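Local coordinates for protein thioesterase superfamily (Jannaschia sp., PDB 2OAF) that probably hydrolyses thioesters, as a hot dog-fold member of the thioesterase superfamily whose own substrate is not established, at residues F42-W50 with I89-T97. Residues are numbered along the deposited sequence; the frame is centred on the assembly and turned at random.
Sequences FALEAIDAW and ILKCHTWPT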
loop_
_atom_site.group_PDB
_atom_site.type_symbol
_atom_site.label_atom_id
_atom_site.label_comp_id
_atom_site.label_asym_id
_atom_site.label_seq_id
_atom_site.Cartn_x
_atom_site.Cartn_y
_atom_site.Cartn_z
ATOM N N PHE B 42 -2.873 -1.935 -9.350
ATOM C CA PHE B 42 -3.676 -2.938 -10.054
ATOM C C PHE B 42 -3.190 -3.090 -11.488
ATOM O O PHE B 42 -3.085 -4.201 -11.997
ATOM C CB PHE B 42 -5.161 -2.565 -10.123
ATOM C CG PHE B 42 -5.840 -2.385 -8.790
ATOM C CD1 PHE B 42 -5.444 -3.100 -7.664
ATOM C CD2 PHE B 42 -6.935 -1.552 -8.691
ATOM C CE1 PHE B 42 -6.104 -2.944 -6.459
ATOM C CE2 PHE B 42 -7.603 -1.405 -7.490
ATOM C CZ PHE B 42 -7.179 -2.100 -6.372
ATOM N N ALA B 43 -2.916 -1.980 -12.158
ATOM C CA ALA B 43 -2.448 -2.051 -13.553
ATOM C C ALA B 43 -1.090 -2.764 -13.674
ATOM O O ALA B 43 -0.862 -3.565 -14.589
ATOM C CB ALA B 43 -2.404 -0.655 -14.189
ATOM N N LEU B 44 -0.210 -2.493 -12.728
ATOM C CA LEU B 44 1.103 -3.124 -12.696
ATOM C C LEU B 44 1.008 -4.620 -12.424
ATOM O O LEU B 44 1.730 -5.426 -13.026
ATOM C CB LEU B 44 2.013 -2.409 -11.700
ATOM C CG LEU B 44 2.902 -1.269 -12.241
ATOM C CD1 LEU B 44 2.134 -0.350 -13.156
ATOM C CD2 LEU B 44 3.543 -0.466 -11.077
ATOM N N GLU B 45 0.111 -5.000 -11.529
ATOM C CA GLU B 45 -0.173 -6.408 -11.261
ATOM C C GLU B 45 -0.603 -7.158 -12.545
ATOM O O GLU B 45 -0.220 -8.304 -12.777
ATOM C CB GLU B 45 -1.221 -6.492 -10.166
ATOM C CG GLU B 45 -1.654 -7.905 -9.753
ATOM C CD GLU B 45 -2.929 -7.903 -8.883
ATOM O OE1 GLU B 45 -3.057 -6.956 -8.034
ATOM O OE2 GLU B 45 -3.773 -8.828 -9.081
ATOM N N ALA B 46 -1.379 -6.475 -13.379
ATOM C CA ALA B 46 -1.825 -6.976 -14.661
ATOM C C ALA B 46 -0.651 -7.228 -15.597
ATOM O O ALA B 46 -0.606 -8.245 -16.328
ATOM C CB ALA B 46 -2.786 -5.977 -15.285
ATOM N N ILE B 47 0.279 -6.282 -15.633
ATOM C CA ILE B 47 1.459 -6.411 -16.480
ATOM C C ILE B 47 2.343 -7.554 -15.959
ATOM O O ILE B 47 2.849 -8.358 -16.729
ATOM C CB ILE B 47 2.267 -5.071 -16.528
ATOM C CG1 ILE B 47 1.443 -3.941 -17.206
ATOM C CG2 ILE B 47 3.646 -5.287 -17.199
ATOM C CD1 ILE B 47 2.066 -2.510 -17.101
ATOM N N ASP B 48 2.533 -7.616 -14.655
ATOM C CA ASP B 48 3.240 -8.734 -14.033
ATOM C C ASP B 48 2.600 -10.076 -14.430
ATOM O O ASP B 48 3.317 -11.039 -14.728
ATOM C CB ASP B 48 3.258 -8.576 -12.508
ATOM C CG ASP B 48 3.904 -9.749 -11.816
ATOM O OD1 ASP B 48 5.138 -9.776 -11.695
ATOM O OD2 ASP B 48 3.175 -10.662 -11.420
ATOM N N ALA B 49 1.261 -10.134 -14.447
ATOM C CA ALA B 49 0.537 -11.345 -14.857
ATOM C C ALA B 49 0.723 -11.660 -16.349
ATOM O O ALA B 49 0.687 -12.819 -16.760
ATOM C CB ALA B 49 -0.997 -11.252 -14.492
ATOM N N TRP B 50 0.894 -10.621 -17.159
ATOM C CA TRP B 50 1.162 -10.808 -18.602
ATOM C C TRP B 50 2.489 -11.539 -18.756
ATOM O O TRP B 50 2.602 -12.502 -19.478
ATOM C CB TRP B 50 1.166 -9.468 -19.357
ATOM C CG TRP B 50 1.276 -9.590 -20.833
ATOM C CD1 TRP B 50 0.246 -9.555 -21.746
ATOM C CD2 TRP B 50 2.486 -9.760 -21.599
ATOM N NE1 TRP B 50 0.754 -9.700 -23.035
ATOM C CE2 TRP B 50 2.116 -9.842 -22.965
ATOM C CE3 TRP B 50 3.831 -9.853 -21.268
ATOM C CZ2 TRP B 50 3.033 -10.021 -23.957
ATOM C CZ3 TRP B 50 4.773 -10.024 -22.296
ATOM C CH2 TRP B 50 4.370 -10.110 -23.597
ATOM N N ILE B 89 -15.484 -7.848 -10.291
ATOM C CA ILE B 89 -14.082 -8.089 -10.614
ATOM C C ILE B 89 -13.611 -6.953 -11.526
ATOM O O ILE B 89 -14.349 -6.508 -12.399
ATOM C CB ILE B 89 -13.873 -9.447 -11.407
ATOM C CG1 ILE B 89 -14.094 -10.662 -10.515
ATOM C CG2 ILE B 89 -12.435 -9.563 -11.980
ATOM C CD1 ILE B 89 -12.976 -10.828 -9.510
ATOM N N LEU B 90 -12.401 -6.484 -11.309
ATOM C CA LEU B 90 -11.739 -5.546 -12.242
ATOM C C LEU B 90 -11.007 -6.389 -13.269
ATOM O O LEU B 90 -10.021 -7.044 -12.942
ATOM C CB LEU B 90 -10.737 -4.643 -11.510
ATOM C CG LEU B 90 -10.004 -3.562 -12.317
ATOM C CD1 LEU B 90 -10.977 -2.501 -12.924
ATOM C CD2 LEU B 90 -8.933 -2.890 -11.449
ATOM N N LYS B 91 -11.484 -6.370 -14.501
ATOM C CA LYS B 91 -10.844 -7.104 -15.578
ATOM C C LYS B 91 -9.846 -6.201 -16.273
ATOM O O LYS B 91 -10.219 -5.203 -16.936
ATOM C CB LYS B 91 -11.881 -7.591 -16.585
ATOM C CG LYS B 91 -12.976 -8.451 -15.992
ATOM C CD LYS B 91 -12.598 -9.907 -16.022
ATOM C CE LYS B 91 -13.713 -10.824 -15.509
ATOM N NZ LYS B 91 -13.325 -12.265 -15.569
ATOM N N CYS B 92 -8.572 -6.534 -16.127
ATOM C CA CYS B 92 -7.511 -5.727 -16.689
ATOM C C CYS B 92 -7.066 -6.328 -17.998
ATOM O O CYS B 92 -6.326 -7.289 -18.033
ATOM C CB CYS B 92 -6.363 -5.607 -15.714
ATOM S SG CYS B 92 -6.809 -4.736 -14.189
ATOM N N HIS B 93 -7.527 -5.725 -19.086
ATOM C CA HIS B 93 -7.171 -6.147 -20.447
ATOM C C HIS B 93 -5.801 -5.555 -20.757
ATOM O O HIS B 93 -5.633 -4.327 -20.766
ATOM C CB HIS B 93 -8.183 -5.629 -21.479
ATOM C CG HIS B 93 -9.582 -6.115 -21.269
ATOM N ND1 HIS B 93 -10.230 -6.925 -22.179
ATOM C CD2 HIS B 93 -10.457 -5.908 -20.256
ATOM C CE1 HIS B 93 -11.450 -7.181 -21.742
ATOM N NE2 HIS B 93 -11.612 -6.585 -20.573
ATOM N N THR B 94 -4.826 -6.415 -21.023
ATOM C CA THR B 94 -3.422 -6.018 -20.989
ATOM C C THR B 94 -2.712 -6.501 -22.237
ATOM O O THR B 94 -2.833 -7.675 -22.626
ATOM C CB THR B 94 -2.742 -6.636 -19.750
ATOM O OG1 THR B 94 -3.516 -6.280 -18.613
ATOM C CG2 THR B 94 -1.303 -6.129 -19.568
ATOM N N TRP B 95 -1.961 -5.611 -22.868
ATOM C CA TRP B 95 -1.195 -6.013 -24.033
ATOM C C TRP B 95 -0.061 -5.045 -24.323
ATOM O O TRP B 95 -0.138 -3.888 -23.942
ATOM C CB TRP B 95 -2.114 -6.109 -25.268
ATOM C CG TRP B 95 -2.596 -4.797 -25.775
ATOM C CD1 TRP B 95 -2.106 -4.120 -26.840
ATOM C CD2 TRP B 95 -3.657 -3.983 -25.230
ATOM N NE1 TRP B 95 -2.801 -2.946 -27.012
ATOM C CE2 TRP B 95 -3.749 -2.829 -26.036
ATOM C CE3 TRP B 95 -4.516 -4.109 -24.134
ATOM C CZ2 TRP B 95 -4.678 -1.812 -25.802
ATOM C CZ3 TRP B 95 -5.459 -3.098 -23.903
ATOM C CH2 TRP B 95 -5.515 -1.957 -24.731
ATOM N N PRO B 96 0.976 -5.523 -25.035
ATOM C CA PRO B 96 2.041 -4.641 -25.490
ATOM C C PRO B 96 1.612 -3.909 -26.741
ATOM O O PRO B 96 1.223 -4.538 -27.729
ATOM C CB PRO B 96 3.171 -5.597 -25.827
ATOM C CG PRO B 96 2.474 -6.874 -26.203
ATOM C CD PRO B 96 1.221 -6.929 -25.416
ATOM N N THR B 97 1.706 -2.591 -26.696
ATOM C CA THR B 97 1.306 -1.754 -27.794
ATOM C C THR B 97 2.501 -1.428 -28.700
ATOM O O THR B 97 2.331 -1.118 -29.882
ATOM C CB THR B 97 0.554 -0.483 -27.277
ATOM O OG1 THR B 97 -0.151 0.137 -28.359
ATOM C CG2 THR B 97 1.485 0.532 -26.582
HETATM O O HOH W 1 -1.543 -9.679 -24.911
#
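Trp50 holds CG anti to its backbone N (chi1 -173°), which brings the indole to Thr94 O and the Pro96 ring, while Thr94, with CG2 anti to N and OG1 anti to the carbonyl carbon (chi1 -53°), spreads both branches under the helix. Thr94 OG1 comes within 3.4 Å of Ala46 CB, and Thr94 CG2 lies 4.2 Å from Ile47 CG1 and equally near Trp50 CB. Ala46 marks the nearest CA approach, 6.2 Å from Ala46 CA to Cys92 CA, and the absence of any side chain beyond CB permits the 3.6 Å approach of Ala46 CB to Cys92 CB. One turn earlier, Phe42 CD2 meets Leu90 CD2 at 3.7 Å, the two side chains crossing at about a right angle. At the other end Trp50 CZ2 packs 3.9 Å from Pro96 CD, again with crossed side chains. The indole N-H turns instead to a water in the ring plane (Trp50 NE1 to water O 3.0 Å), which donates weakly to Thr94 O; Phe106 meets the same indole edge-to-face. The axes of helix 42-50 and strand 90-97 approach to 8.4 Å at a crossing angle of -61°; Phe42, Ala46 and Trp50, spaced four residues apart, face Leu90, Cys92, Thr94 and Pro96 on the helix-facing side of the strand. This is the hot dog fold's central helix packed on its curved antiparallel sheet, where strand 90-99 lies between strands 17-21 and 103-112. Trimming Thr94 to an alanine is likely to leave a gap beneath Ala46, Ile47 and Trp50 and Cys92 O without its hydroxyl donor. Thr94 OG1 donates to Cys92 O from above the carbonyl plane, satisfying the buried hydroxyl within the strand. With no direct hydrogen bond between the segments, every touching residue buried and apolar pairs along the contact, cohesion rests chiefly on packing, with a water, weakly held on the Thr94 O side, as the polar link between them.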